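Long-range contacts in vestitone reductase (Medicago sativa, PDB 2P4H), which reduces (3R)-vestitone stereospecifically with NADPH to the 4-hydroxyisoflavan DMI, the penultimate step in making the phytoalexin medicarpin: residues L187-G192 and I203-V208; H223-D228 and Y247-F252; V230-I235 and A297-K302; F252-E257 and Y303-M308. One frame throughout, in Å; residues are numbered along the deposited sequence.

Contact 1 (L187-G192 and I203-V208); sequences LPFIVG and IEKALV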
loop_
_atom_site.group_PDB
_atom_site.type_symbol
_atom_site.label_atom_id
_atom_site.label_comp_id
_atom_site.label_asym_id
_atom_site.label_seq_id
_atom_site.Cartn_x
_atom_site.Cartn_y
_atom_site.Cartn_z
ATOM N N LEU A 187 4.736 2.368 -1.738
ATOM C CA LEU A 187 3.871 1.602 -2.625
ATOM C C LEU A 187 3.213 2.380 -3.751
ATOM O O LEU A 187 2.671 3.463 -3.546
ATOM C CB LEU A 187 2.790 0.906 -1.790
ATOM C CG LEU A 187 3.310 0.007 -0.664
ATOM C CD1 LEU A 187 2.153 -0.454 0.209
ATOM C CD2 LEU A 187 4.039 -1.184 -1.255
ATOM N N PRO A 188 3.250 1.821 -4.968
ATOM C CA PRO A 188 2.663 2.418 -6.170
ATOM C C PRO A 188 1.201 1.960 -6.243
ATOM O O PRO A 188 0.563 1.763 -5.209
ATOM C CB PRO A 188 3.519 1.821 -7.276
ATOM C CG PRO A 188 3.699 0.410 -6.790
ATOM C CD PRO A 188 3.970 0.574 -5.298
ATOM N N PHE A 189 0.658 1.806 -7.446
ATOM C CA PHE A 189 -0.714 1.318 -7.570
ATOM C C PHE A 189 -0.684 -0.155 -7.161
ATOM O O PHE A 189 0.017 -0.960 -7.780
ATOM C CB PHE A 189 -1.203 1.430 -9.018
ATOM C CG PHE A 189 -1.654 2.808 -9.409
ATOM C CD1 PHE A 189 -2.991 3.172 -9.298
ATOM C CD2 PHE A 189 -0.743 3.741 -9.895
ATOM C CE1 PHE A 189 -3.417 4.449 -9.669
ATOM C CE2 PHE A 189 -1.159 5.019 -10.266
ATOM C CZ PHE A 189 -2.498 5.372 -10.153
ATOM N N ILE A 190 -1.426 -0.497 -6.111
ATOM C CA ILE A 190 -1.495 -1.876 -5.615
ATOM C C ILE A 190 -2.671 -2.567 -6.303
ATOM O O ILE A 190 -3.814 -2.111 -6.204
ATOM C CB ILE A 190 -1.692 -1.884 -4.094
ATOM C CG1 ILE A 190 -0.568 -1.084 -3.426
ATOM C CG2 ILE A 190 -1.714 -3.317 -3.576
ATOM C CD1 ILE A 190 -0.809 -0.822 -1.957
ATOM N N VAL A 191 -2.389 -3.676 -6.984
ATOM C CA VAL A 191 -3.411 -4.378 -7.758
ATOM C C VAL A 191 -3.370 -5.899 -7.600
ATOM O O VAL A 191 -2.303 -6.487 -7.449
ATOM C CB VAL A 191 -3.233 -4.023 -9.263
ATOM C CG1 VAL A 191 -4.279 -4.727 -10.119
ATOM C CG2 VAL A 191 -3.313 -2.508 -9.445
ATOM N N GLY A 192 -4.545 -6.526 -7.643
ATOM C CA GLY A 192 -4.639 -7.975 -7.533
ATOM C C GLY A 192 -6.029 -8.375 -7.091
ATOM O O GLY A 192 -6.990 -7.643 -7.326
ATOM N N ILE A 203 -7.386 -0.351 -8.015
ATOM C CA ILE A 203 -7.751 -1.340 -9.019
ATOM C C ILE A 203 -8.681 -0.713 -10.056
ATOM O O ILE A 203 -8.549 -0.972 -11.253
ATOM C CB ILE A 203 -8.406 -2.578 -8.356
ATOM C CG1 ILE A 203 -7.359 -3.283 -7.485
ATOM C CG2 ILE A 203 -8.977 -3.520 -9.417
ATOM C CD1 ILE A 203 -7.858 -4.526 -6.768
ATOM N N GLU A 204 -9.616 0.121 -9.611
ATOM C CA GLU A 204 -10.516 0.768 -10.558
ATOM C C GLU A 204 -9.694 1.603 -11.541
ATOM O O GLU A 204 -9.946 1.592 -12.747
ATOM C CB GLU A 204 -11.526 1.651 -9.817
ATOM C CG GLU A 204 -12.489 2.390 -10.741
ATOM C CD GLU A 204 -13.673 2.974 -9.999
ATOM O OE1 GLU A 204 -13.478 3.510 -8.889
ATOM O OE2 GLU A 204 -14.798 2.905 -10.535
ATOM N N LYS A 205 -8.694 2.313 -11.029
ATOM C CA LYS A 205 -7.849 3.134 -11.885
ATOM C C LYS A 205 -6.966 2.293 -12.800
ATOM O O LYS A 205 -6.798 2.619 -13.975
ATOM C CB LYS A 205 -6.983 4.067 -11.033
ATOM C CG LYS A 205 -7.787 5.126 -10.295
ATOM C CD LYS A 205 -6.893 6.043 -9.485
ATOM C CE LYS A 205 -7.718 7.109 -8.785
ATOM N NZ LYS A 205 -8.584 7.844 -9.747
ATOM N N ALA A 206 -6.402 1.215 -12.264
ATOM C CA ALA A 206 -5.537 0.338 -13.050
ATOM C C ALA A 206 -6.293 -0.361 -14.179
ATOM O O ALA A 206 -5.704 -0.713 -15.206
ATOM C CB ALA A 206 -4.888 -0.701 -12.137
ATOM N N LEU A 207 -7.595 -0.562 -13.987
ATOM C CA LEU A 207 -8.419 -1.236 -14.989
ATOM C C LEU A 207 -9.234 -0.278 -15.850
ATOM O O LEU A 207 -10.242 -0.664 -16.438
ATOM C CB LEU A 207 -9.359 -2.236 -14.307
ATOM C CG LEU A 207 -8.691 -3.402 -13.573
ATOM C CD1 LEU A 207 -9.756 -4.370 -13.074
ATOM C CD2 LEU A 207 -7.724 -4.118 -14.509
ATOM N N VAL A 208 -8.784 0.968 -15.942
ATOM C CA VAL A 208 -9.489 1.970 -16.726
ATOM C C VAL A 208 -9.783 1.532 -18.168
ATOM O O VAL A 208 -10.834 1.870 -18.716
ATOM C CB VAL A 208 -8.709 3.315 -16.723
ATOM C CG1 VAL A 208 -7.339 3.139 -17.358
ATOM C CG2 VAL A 208 -9.513 4.385 -17.445
#
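Val191 and Ala206 make the tightest apolar touch, with Val191 CG2 3.6 Å from Ala206 CB. The valine torsion explains this. CG1 lies anti to the backbone N (chi1 -180°), which leaves CG2 beside that N and aimed at the alanine. CG1 faces Ile203, at 4.3 Å from Ile203 CG1. Met224 of the neighbouring strand 219-226 packs on both Val191 and Ala206.

The isoleucine also lies against backbone. Its CG1 sits 4.1 Å from Val191 CA. Its CD1 reaches Gly192 O at 3.3 Å, so a methyl group covers a carbonyl oxygen. An alanine in place of Ile203 is likely to open a gap beside Val191 and Gly192 and to strip cover from Phe12, a predicted NADP(+)-binding residue that Ile203 touches.

The aromatic contact is at a ring edge. Phe189 CE1 meets Lys205 CD at 3.8 Å, and the two side chains cross at about a right angle. The lysine uses only its aliphatic part here. Its chain bends at chi4, and NZ makes a long, weak ion pair with Asp201.

Polar groups play little part across the contact. Gly192 N and O are buried without a partner in the model. Between the two segments the hold is apolar packing. Ser202 OG, in the first turn of helix 201-206, bonds Ile190 O and adds one polar link to strand 189-191, beside the probable cofactor site.

Contact 2 (H223-D228 and Y247-F252); sequences HMVHVD and YNCSPF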
loop_
_atom_site.group_PDB
_atom_site.type_symbol
_atom_site.label_atom_id
_atom_site.label_comp_id
_atom_site.label_asym_id
_atom_site.label_seq_id
_atom_site.Cartn_x
_atom_site.Cartn_y
_atom_site.Cartn_z
ATOM N N HIS A 223 3.067 3.150 -12.138
ATOM C CA HIS A 223 4.011 2.342 -11.371
ATOM C C HIS A 223 3.040 1.400 -10.640
ATOM O O HIS A 223 1.997 1.836 -10.132
ATOM C CB HIS A 223 4.918 3.156 -10.410
ATOM C CG HIS A 223 4.300 4.382 -9.804
ATOM N ND1 HIS A 223 4.989 5.574 -9.727
ATOM C CD2 HIS A 223 3.140 4.576 -9.132
ATOM C CE1 HIS A 223 4.283 6.448 -9.031
ATOM N NE2 HIS A 223 3.156 5.867 -8.659
ATOM N N MET A 224 3.354 0.106 -10.624
ATOM C CA MET A 224 2.448 -0.889 -10.047
ATOM C C MET A 224 3.129 -2.030 -9.297
ATOM O O MET A 224 4.332 -2.258 -9.447
ATOM C CB MET A 224 1.599 -1.500 -11.175
ATOM C CG MET A 224 1.025 -0.489 -12.173
ATOM S SD MET A 224 0.086 -1.260 -13.514
ATOM C CE MET A 224 -1.433 -1.627 -12.650
ATOM N N VAL A 225 2.335 -2.750 -8.504
ATOM C CA VAL A 225 2.807 -3.908 -7.744
ATOM C C VAL A 225 1.618 -4.826 -7.459
ATOM O O VAL A 225 0.486 -4.361 -7.343
ATOM C CB VAL A 225 3.465 -3.490 -6.393
ATOM C CG1 VAL A 225 2.427 -2.881 -5.456
ATOM C CG2 VAL A 225 4.136 -4.694 -5.741
ATOM N N HIS A 226 1.878 -6.126 -7.372
ATOM C CA HIS A 226 0.831 -7.101 -7.073
ATOM C C HIS A 226 0.610 -7.058 -5.560
ATOM O O HIS A 226 1.569 -7.100 -4.785
ATOM C CB HIS A 226 1.280 -8.504 -7.499
ATOM C CG HIS A 226 0.186 -9.527 -7.471
ATOM N ND1 HIS A 226 -0.476 -9.879 -6.315
ATOM C CD2 HIS A 226 -0.358 -10.274 -8.461
ATOM C CE1 HIS A 226 -1.382 -10.800 -6.594
ATOM N NE2 HIS A 226 -1.331 -11.057 -7.889
ATOM N N VAL A 227 -0.649 -6.974 -5.139
ATOM C CA VAL A 227 -0.960 -6.905 -3.718
ATOM C C VAL A 227 -0.363 -8.048 -2.896
ATOM O O VAL A 227 0.055 -7.837 -1.757
ATOM C CB VAL A 227 -2.497 -6.840 -3.482
ATOM C CG1 VAL A 227 -3.153 -8.158 -3.855
ATOM C CG2 VAL A 227 -2.787 -6.484 -2.028
ATOM N N ASP A 228 -0.305 -9.255 -3.453
ATOM C CA ASP A 228 0.257 -10.353 -2.677
ATOM C C ASP A 228 1.772 -10.226 -2.538
ATOM O O ASP A 228 2.354 -10.741 -1.578
ATOM C CB ASP A 228 -0.121 -11.713 -3.268
ATOM C CG ASP A 228 0.065 -12.840 -2.268
ATOM O OD1 ASP A 228 -0.453 -12.713 -1.139
ATOM O OD2 ASP A 228 0.727 -13.848 -2.601
ATOM N N TYR A 247 11.993 1.542 1.565
ATOM C CA TYR A 247 12.126 0.574 0.483
ATOM C C TYR A 247 11.011 0.749 -0.534
ATOM O O TYR A 247 9.828 0.645 -0.189
ATOM C CB TYR A 247 12.055 -0.867 1.002
ATOM C CG TYR A 247 13.280 -1.342 1.744
ATOM C CD1 TYR A 247 14.326 -1.974 1.072
ATOM C CD2 TYR A 247 13.395 -1.149 3.116
ATOM C CE1 TYR A 247 15.460 -2.401 1.754
ATOM C CE2 TYR A 247 14.528 -1.569 3.812
ATOM C CZ TYR A 247 15.553 -2.194 3.121
ATOM O OH TYR A 247 16.683 -2.594 3.798
ATOM N N ASN A 248 11.380 1.037 -1.777
ATOM C CA ASN A 248 10.389 1.119 -2.846
ATOM C C ASN A 248 9.936 -0.328 -3.045
ATOM O O ASN A 248 10.745 -1.253 -2.941
ATOM C CB ASN A 248 11.016 1.583 -4.167
ATOM C CG ASN A 248 11.116 3.088 -4.289
ATOM O OD1 ASN A 248 10.362 3.832 -3.662
ATOM N ND2 ASN A 248 12.039 3.547 -5.131
ATOM N N CYS A 249 8.654 -0.528 -3.323
ATOM C CA CYS A 249 8.122 -1.871 -3.577
ATOM C C CYS A 249 7.245 -1.666 -4.808
ATOM O O CYS A 249 6.011 -1.718 -4.748
ATOM C CB CYS A 249 7.303 -2.345 -2.379
ATOM S SG CYS A 249 6.793 -4.064 -2.491
ATOM N N SER A 250 7.913 -1.464 -5.938
ATOM C CA SER A 250 7.256 -1.119 -7.195
ATOM C C SER A 250 8.005 -1.770 -8.356
ATOM O O SER A 250 8.738 -1.102 -9.085
ATOM C CB SER A 250 7.312 0.410 -7.305
ATOM O OG SER A 250 6.640 0.920 -8.429
ATOM N N PRO A 251 7.804 -3.081 -8.561
ATOM C CA PRO A 251 8.480 -3.821 -9.631
ATOM C C PRO A 251 8.064 -3.533 -11.065
ATOM O O PRO A 251 8.782 -3.894 -12.002
ATOM C CB PRO A 251 8.213 -5.273 -9.255
ATOM C CG PRO A 251 6.818 -5.202 -8.712
ATOM C CD PRO A 251 6.877 -3.963 -7.823
ATOM N N PHE A 252 6.916 -2.892 -11.247
ATOM C CA PHE A 252 6.425 -2.627 -12.591
ATOM C C PHE A 252 6.255 -1.153 -12.936
ATOM O O PHE A 252 5.875 -0.342 -12.089
ATOM C CB PHE A 252 5.059 -3.307 -12.809
ATOM C CG PHE A 252 4.966 -4.718 -12.283
ATOM C CD1 PHE A 252 5.960 -5.656 -12.554
ATOM C CD2 PHE A 252 3.846 -5.120 -11.557
ATOM C CE1 PHE A 252 5.836 -6.978 -12.108
ATOM C CE2 PHE A 252 3.714 -6.436 -11.112
ATOM C CZ PHE A 252 4.710 -7.365 -11.389
#
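Val225 and Pro251 form the apolar centre, with Val225 CG2 3.5 Å from Pro251 CD. With CG1 of the valine between the backbone N and the carbonyl carbon (chi1 66°), CG2 falls anti to that N and meets the proline obliquely. CG2 also lies 4.2 Å from Cys249 SG. The same valine covers Cys249 O, a buried oxygen with no partner in the model.

Next to this lies Phe252. Its ring has Pro251 CG 3.8 Å above its centre, while Met224 O approaches the ring obliquely. Phe252 CB and Met224 CB are 4.2 Å apart on one face of the sheet. The methionine continues from there onto Met308 and Phe309 of helix 305-319.

The fold changes sheets here. Strand 245-248 is the last strand of the parallel Rossmann sheet. Residues 249-251 carry the chain over to strand 252-255, which runs antiparallel to strand 219-226 in a separate mixed sheet.

Met224 and Phe252 are a hydrogen-bonded antiparallel pair. Met224 N donates to Phe252 O at 2.9 Å (164°), and Phe252 N returns a longer bond to Met224 O, 3.2 Å (149°). At one end of the pair, Ser250 OG packs 3.4 Å from His223 CB, and His223 ND1 bonds Pro287 O. At the other end, His226 N-caps helix 227-239. Its ND1 accepts in the ring plane from Asp228 N at 2.9 Å, and its NE2 bonds Asp311.

Contact 3 (V230-I235 and A297-K302); sequences VARAHI and AGFDFK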
loop_
_atom_site.group_PDB
_atom_site.type_symbol
_atom_site.label_atom_id
_atom_site.label_comp_id
_atom_site.label_asym_id
_atom_site.label_seq_id
_atom_site.Cartn_x
_atom_site.Cartn_y
_atom_site.Cartn_z
ATOM N N VAL A 230 3.117 -7.414 -2.038
ATOM C CA VAL A 230 3.249 -6.437 -0.960
ATOM C C VAL A 230 3.142 -7.178 0.374
ATOM O O VAL A 230 3.895 -6.898 1.307
ATOM C CB VAL A 230 2.156 -5.345 -1.024
ATOM C CG1 VAL A 230 2.286 -4.417 0.182
ATOM C CG2 VAL A 230 2.300 -4.539 -2.304
ATOM N N ALA A 231 2.210 -8.126 0.464
ATOM C CA ALA A 231 2.050 -8.901 1.692
ATOM C C ALA A 231 3.319 -9.721 1.919
ATOM O O ALA A 231 3.824 -9.803 3.037
ATOM C CB ALA A 231 0.831 -9.820 1.587
ATOM N N ARG A 232 3.837 -10.323 0.850
ATOM C CA ARG A 232 5.058 -11.116 0.957
ATOM C C ARG A 232 6.236 -10.251 1.411
ATOM O O ARG A 232 7.065 -10.698 2.200
ATOM C CB ARG A 232 5.380 -11.785 -0.384
ATOM C CG ARG A 232 4.420 -12.912 -0.755
ATOM C CD ARG A 232 4.760 -13.573 -2.094
ATOM N NE ARG A 232 6.075 -14.212 -2.078
ATOM C CZ ARG A 232 7.185 -13.668 -2.567
ATOM N NH1 ARG A 232 7.153 -12.470 -3.131
ATOM N NH2 ARG A 232 8.340 -14.314 -2.468
ATOM N N ALA A 233 6.301 -9.013 0.921
ATOM C CA ALA A 233 7.384 -8.105 1.301
ATOM C C ALA A 233 7.319 -7.778 2.790
ATOM O O ALA A 233 8.354 -7.668 3.444
ATOM C CB ALA A 233 7.311 -6.826 0.477
ATOM N N HIS A 234 6.110 -7.612 3.322
ATOM C CA HIS A 234 5.937 -7.327 4.745
ATOM C C HIS A 234 6.497 -8.477 5.575
ATOM O O HIS A 234 7.254 -8.264 6.520
ATOM C CB HIS A 234 4.451 -7.144 5.091
ATOM C CG HIS A 234 3.914 -5.779 4.785
ATOM N ND1 HIS A 234 3.656 -4.839 5.760
ATOM C CD2 HIS A 234 3.570 -5.204 3.609
ATOM C CE1 HIS A 234 3.173 -3.745 5.198
ATOM N NE2 HIS A 234 3.111 -3.941 3.893
ATOM N N ILE A 235 6.122 -9.699 5.217
ATOM C CA ILE A 235 6.590 -10.867 5.950
ATOM C C ILE A 235 8.103 -11.026 5.813
ATOM O O ILE A 235 8.792 -11.337 6.784
ATOM C CB ILE A 235 5.859 -12.137 5.461
ATOM C CG1 ILE A 235 4.370 -12.031 5.809
ATOM C CG2 ILE A 235 6.468 -13.379 6.107
ATOM C CD1 ILE A 235 3.520 -13.178 5.285
ATOM N N ALA A 297 18.302 -6.591 -1.189
ATOM C CA ALA A 297 18.154 -7.057 0.182
ATOM C C ALA A 297 17.750 -8.521 0.248
ATOM O O ALA A 297 17.652 -9.087 1.336
ATOM C CB ALA A 297 17.137 -6.197 0.929
ATOM N N GLY A 298 17.500 -9.129 -0.909
ATOM C CA GLY A 298 17.148 -10.538 -0.925
ATOM C C GLY A 298 15.704 -10.904 -1.201
ATOM O O GLY A 298 15.398 -12.085 -1.366
ATOM N N PHE A 299 14.813 -9.918 -1.242
ATOM C CA PHE A 299 13.407 -10.192 -1.518
ATOM C C PHE A 299 13.219 -10.543 -2.989
ATOM O O PHE A 299 13.848 -9.953 -3.861
ATOM C CB PHE A 299 12.547 -8.970 -1.186
ATOM C CG PHE A 299 11.083 -9.171 -1.470
ATOM C CD1 PHE A 299 10.328 -10.055 -0.704
ATOM C CD2 PHE A 299 10.465 -8.496 -2.521
ATOM C CE1 PHE A 299 8.976 -10.264 -0.981
ATOM C CE2 PHE A 299 9.109 -8.702 -2.804
ATOM C CZ PHE A 299 8.367 -9.586 -2.032
ATOM N N ASP A 300 12.350 -11.509 -3.260
ATOM C CA ASP A 300 12.077 -11.916 -4.633
ATOM C C ASP A 300 10.593 -11.768 -4.922
ATOM O O ASP A 300 9.758 -12.287 -4.181
ATOM C CB ASP A 300 12.485 -13.376 -4.860
ATOM C CG ASP A 300 13.978 -13.593 -4.723
ATOM O OD1 ASP A 300 14.510 -13.408 -3.610
ATOM O OD2 ASP A 300 14.621 -13.953 -5.732
ATOM N N PHE A 301 10.267 -11.052 -5.994
ATOM C CA PHE A 301 8.874 -10.882 -6.375
ATOM C C PHE A 301 8.368 -12.174 -7.000
ATOM O O PHE A 301 9.067 -12.813 -7.790
ATOM C CB PHE A 301 8.710 -9.714 -7.349
ATOM C CG PHE A 301 8.814 -8.371 -6.690
ATOM C CD1 PHE A 301 10.054 -7.790 -6.449
ATOM C CD2 PHE A 301 7.669 -7.721 -6.243
ATOM C CE1 PHE A 301 10.153 -6.579 -5.763
ATOM C CE2 PHE A 301 7.754 -6.510 -5.556
ATOM C CZ PHE A 301 8.997 -5.939 -5.315
ATOM N N LYS A 302 7.147 -12.546 -6.641
ATOM C CA LYS A 302 6.530 -13.779 -7.114
ATOM C C LYS A 302 5.628 -13.632 -8.337
ATOM O O LYS A 302 5.525 -14.554 -9.151
ATOM C CB LYS A 302 5.724 -14.393 -5.966
ATOM C CG LYS A 302 4.890 -15.611 -6.334
ATOM C CD LYS A 302 4.169 -16.158 -5.112
ATOM C CE LYS A 302 3.285 -17.346 -5.467
ATOM N NZ LYS A 302 2.596 -17.904 -4.273
#
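Arg232 grips the backbone oxygen of Asp300 end-on with two nitrogens. NH1 is 2.8 Å from Asp300 O and NH2 is 3.0 Å from the same atom. The oxygen lies near the guanidinium plane. NH1 comes in the carbonyl plane, and NH2 lies nearly along the C=O axis. One oxygen thus takes two N-H groups, which limits rotation of the arginine end.

Two side chains pack against the guanidinium. Lys302 CB lies 3.6 Å above one face. Phe299 CZ is 3.3 Å from Arg232 NH1 in an oblique approach, with the two planes 34° apart. The Phe299 ring also takes Ala233 CB over one face, 4.2 Å from its centroid.

Further out, neighbours hold these groups in place. Phe299 has CG anti to the backbone N (chi1 179°), which directs its ring toward the helix. Phe299 CE2 in turn stands 3.6 Å above the centre of the Phe301 ring. Asp229 OD1 makes a salt bridge with Arg232 NH1 and also accepts from Lys302 N, so it ties arginine and loop together. A leucine in place of Arg232 would probably leave Asp300 O without both donors and Asp229 without its charged mate.

Ala297 O accepts from Tyr236 OH of helix 227-239. The next residue, Gly298, closes helix 292-296 in a Schellman motif, with positive phi. The arrangement is a C-capped helix followed by an irregular loop, held along helix 227-239 by the two bonds from Arg232 to Asp300 O and the packing of Phe299 on Ala233.

Contact 4 (F252-E257 and Y303-M308); sequences FIVPIE and YTIEDM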
loop_
_atom_site.group_PDB
_atom_site.type_symbol
_atom_site.label_atom_id
_atom_site.label_comp_id
_atom_site.label_asym_id
_atom_site.label_seq_id
_atom_site.Cartn_x
_atom_site.Cartn_y
_atom_site.Cartn_z
ATOM N N PHE A 252 6.916 -2.892 -11.247
ATOM C CA PHE A 252 6.425 -2.627 -12.591
ATOM C C PHE A 252 6.255 -1.153 -12.936
ATOM O O PHE A 252 5.875 -0.342 -12.089
ATOM C CB PHE A 252 5.059 -3.307 -12.809
ATOM C CG PHE A 252 4.966 -4.718 -12.283
ATOM C CD1 PHE A 252 5.960 -5.656 -12.554
ATOM C CD2 PHE A 252 3.846 -5.120 -11.557
ATOM C CE1 PHE A 252 5.836 -6.978 -12.108
ATOM C CE2 PHE A 252 3.714 -6.436 -11.112
ATOM C CZ PHE A 252 4.710 -7.365 -11.389
ATOM N N ILE A 253 6.547 -0.817 -14.187
ATOM C CA ILE A 253 6.330 0.530 -14.703
ATOM C C ILE A 253 5.652 0.218 -16.038
ATOM O O ILE A 253 6.236 -0.404 -16.932
ATOM C CB ILE A 253 7.645 1.350 -14.825
ATOM C CG1 ILE A 253 7.305 2.774 -15.270
ATOM C CG2 ILE A 253 8.642 0.671 -15.745
ATOM C CD1 ILE A 253 6.399 3.523 -14.292
ATOM N N VAL A 254 4.392 0.631 -16.140
ATOM C CA VAL A 254 3.556 0.289 -17.280
ATOM C C VAL A 254 2.903 1.404 -18.083
ATOM O O VAL A 254 1.937 2.023 -17.630
ATOM C CB VAL A 254 2.424 -0.656 -16.797
ATOM C CG1 VAL A 254 1.686 -1.252 -17.980
ATOM C CG2 VAL A 254 3.009 -1.747 -15.896
ATOM N N PRO A 255 3.418 1.670 -19.292
ATOM C CA PRO A 255 2.819 2.720 -20.119
ATOM C C PRO A 255 1.424 2.237 -20.511
ATOM O O PRO A 255 1.212 1.038 -20.700
ATOM C CB PRO A 255 3.753 2.789 -21.324
ATOM C CG PRO A 255 5.079 2.373 -20.756
ATOM C CD PRO A 255 4.698 1.211 -19.864
ATOM N N ILE A 256 0.477 3.155 -20.644
ATOM C CA ILE A 256 -0.879 2.761 -20.998
ATOM C C ILE A 256 -0.930 2.056 -22.364
ATOM O O ILE A 256 -1.809 1.227 -22.609
ATOM C CB ILE A 256 -1.828 3.994 -20.953
ATOM C CG1 ILE A 256 -3.285 3.534 -20.949
ATOM C CG2 ILE A 256 -1.537 4.933 -22.109
ATOM C CD1 ILE A 256 -4.258 4.628 -20.536
ATOM N N GLU A 257 0.021 2.370 -23.240
ATOM C CA GLU A 257 0.080 1.740 -24.557
ATOM C C GLU A 257 0.437 0.259 -24.424
ATOM O O GLU A 257 -0.112 -0.590 -25.132
ATOM C CB GLU A 257 1.112 2.444 -25.444
ATOM C CG GLU A 257 0.784 3.901 -25.776
ATOM C CD GLU A 257 1.223 4.891 -24.702
ATOM O OE1 GLU A 257 1.010 6.106 -24.904
ATOM O OE2 GLU A 257 1.782 4.474 -23.664
ATOM N N TYR A 303 5.000 -12.471 -8.486
ATOM C CA TYR A 303 4.056 -12.256 -9.576
ATOM C C TYR A 303 4.508 -11.393 -10.744
ATOM O O TYR A 303 5.329 -10.491 -10.597
ATOM C CB TYR A 303 2.770 -11.678 -8.990
ATOM C CG TYR A 303 2.196 -12.538 -7.895
ATOM C CD1 TYR A 303 1.397 -13.640 -8.199
ATOM C CD2 TYR A 303 2.478 -12.278 -6.556
ATOM C CE1 TYR A 303 0.892 -14.459 -7.196
ATOM C CE2 TYR A 303 1.980 -13.094 -5.542
ATOM C CZ TYR A 303 1.187 -14.182 -5.870
ATOM O OH TYR A 303 0.684 -14.984 -4.876
ATOM N N THR A 304 3.939 -11.686 -11.909
ATOM C CA THR A 304 4.230 -10.948 -13.125
ATOM C C THR A 304 3.127 -9.919 -13.351
ATOM O O THR A 304 2.094 -9.935 -12.672
ATOM C CB THR A 304 4.241 -11.878 -14.349
ATOM O OG1 THR A 304 2.931 -12.436 -14.523
ATOM C CG2 THR A 304 5.250 -13.005 -14.161
ATOM N N ILE A 305 3.350 -9.029 -14.309
ATOM C CA ILE A 305 2.361 -8.019 -14.648
ATOM C C ILE A 305 1.083 -8.727 -15.104
ATOM O O ILE A 305 -0.025 -8.309 -14.762
ATOM C CB ILE A 305 2.874 -7.093 -15.772
ATOM C CG1 ILE A 305 3.986 -6.188 -15.233
ATOM C CG2 ILE A 305 1.731 -6.259 -16.329
ATOM C CD1 ILE A 305 4.650 -5.319 -16.295
ATOM N N GLU A 306 1.231 -9.807 -15.865
ATOM C CA GLU A 306 0.067 -10.550 -16.333
ATOM C C GLU A 306 -0.719 -11.137 -15.158
ATOM O O GLU A 306 -1.953 -11.102 -15.156
ATOM C CB GLU A 306 0.498 -11.654 -17.306
ATOM C CG GLU A 306 1.106 -11.122 -18.605
ATOM C CD GLU A 306 2.630 -11.048 -18.582
ATOM O OE1 GLU A 306 3.215 -10.584 -17.578
ATOM O OE2 GLU A 306 3.250 -11.447 -19.591
ATOM N N ASP A 307 -0.013 -11.664 -14.158
ATOM C CA ASP A 307 -0.668 -12.232 -12.977
ATOM C C ASP A 307 -1.475 -11.157 -12.259
ATOM O O ASP A 307 -2.606 -11.383 -11.828
ATOM C CB ASP A 307 0.348 -12.776 -11.965
ATOM C CG ASP A 307 1.136 -13.957 -12.481
ATOM O OD1 ASP A 307 0.608 -14.726 -13.312
ATOM O OD2 ASP A 307 2.288 -14.124 -12.023
ATOM N N MET A 308 -0.864 -9.986 -12.114
ATOM C CA MET A 308 -1.497 -8.863 -11.433
ATOM C C MET A 308 -2.817 -8.461 -12.087
ATOM O O MET A 308 -3.843 -8.335 -11.409
ATOM C CB MET A 308 -0.530 -7.680 -11.416
ATOM C CG MET A 308 -1.082 -6.425 -10.770
ATOM S SD MET A 308 0.068 -5.051 -10.928
ATOM C CE MET A 308 0.106 -4.853 -12.705
#
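Thr304, whose carbonyl carbon packs 3.6 Å from Phe252 CZ, donates from its N to Asp307 OD2 at 2.9 Å. The bond is nearly straight (170°) and meets the oxygen from above the carboxylate plane. Asp307 N returns a bond to Thr304 OG1 at 3.1 Å. Together they form a capping box at the start of helix 305-319.

This helix start closes on the Phe252 ring. Ile305 CG1 sits over the face opposite Pro251, 3.5 Å from the ring centroid and 18° off the normal, a close CH-pi contact. Farther along the isoleucine, CD1 touches Val254 CG2 at 4.0 Å. Tyr303 O lies in the ring plane at the edge, 3.3 Å from Phe252 CZ. Met308 takes another part of the edge, with SD 3.8 Å from Phe252 CD2, a Met-aromatic contact. Its CG is anti to the backbone N (chi1 178°), which carries the sulfur out to the ring.

Tyr303 turns its own ring elsewhere, stacking on His226 and bonding Asp228 through OH. Leu262 of helix 256-266 also packs on Ile305.

The helix start thus meets its polar needs partly within its own first turn. Across the contact the forces are apolar or weakly electrostatic. The ring is packed over a face by aliphatic carbon, and its edge, which carries partial positive charge, probably suits the carbonyl oxygen and the sulfur.

Overall arrangement
Contact 2 is the most buried and lies closest to the chain centre. Contacts 1, 3 and 4 are partly buried, and contact 3 includes charged residues at the surface. Contacts 1, 2 and 4 all reach the mixed sheet, through strands 189-191, 219-226 and 252-255. Contacts 2 and 4 share Phe252, and contacts 2 and 3 share helix 227-239. Contact 1 meets contact 2 through strand pairing, with Val191 probably bonded to Val225 and Val227. The chemistry follows place. Contact 2 combines strand bonds with packing, contact 1 is almost wholly apolar, contact 4 centres on an aromatic ring, and contact 3 adds to its aromatic packing a charged side chain bonded to backbone.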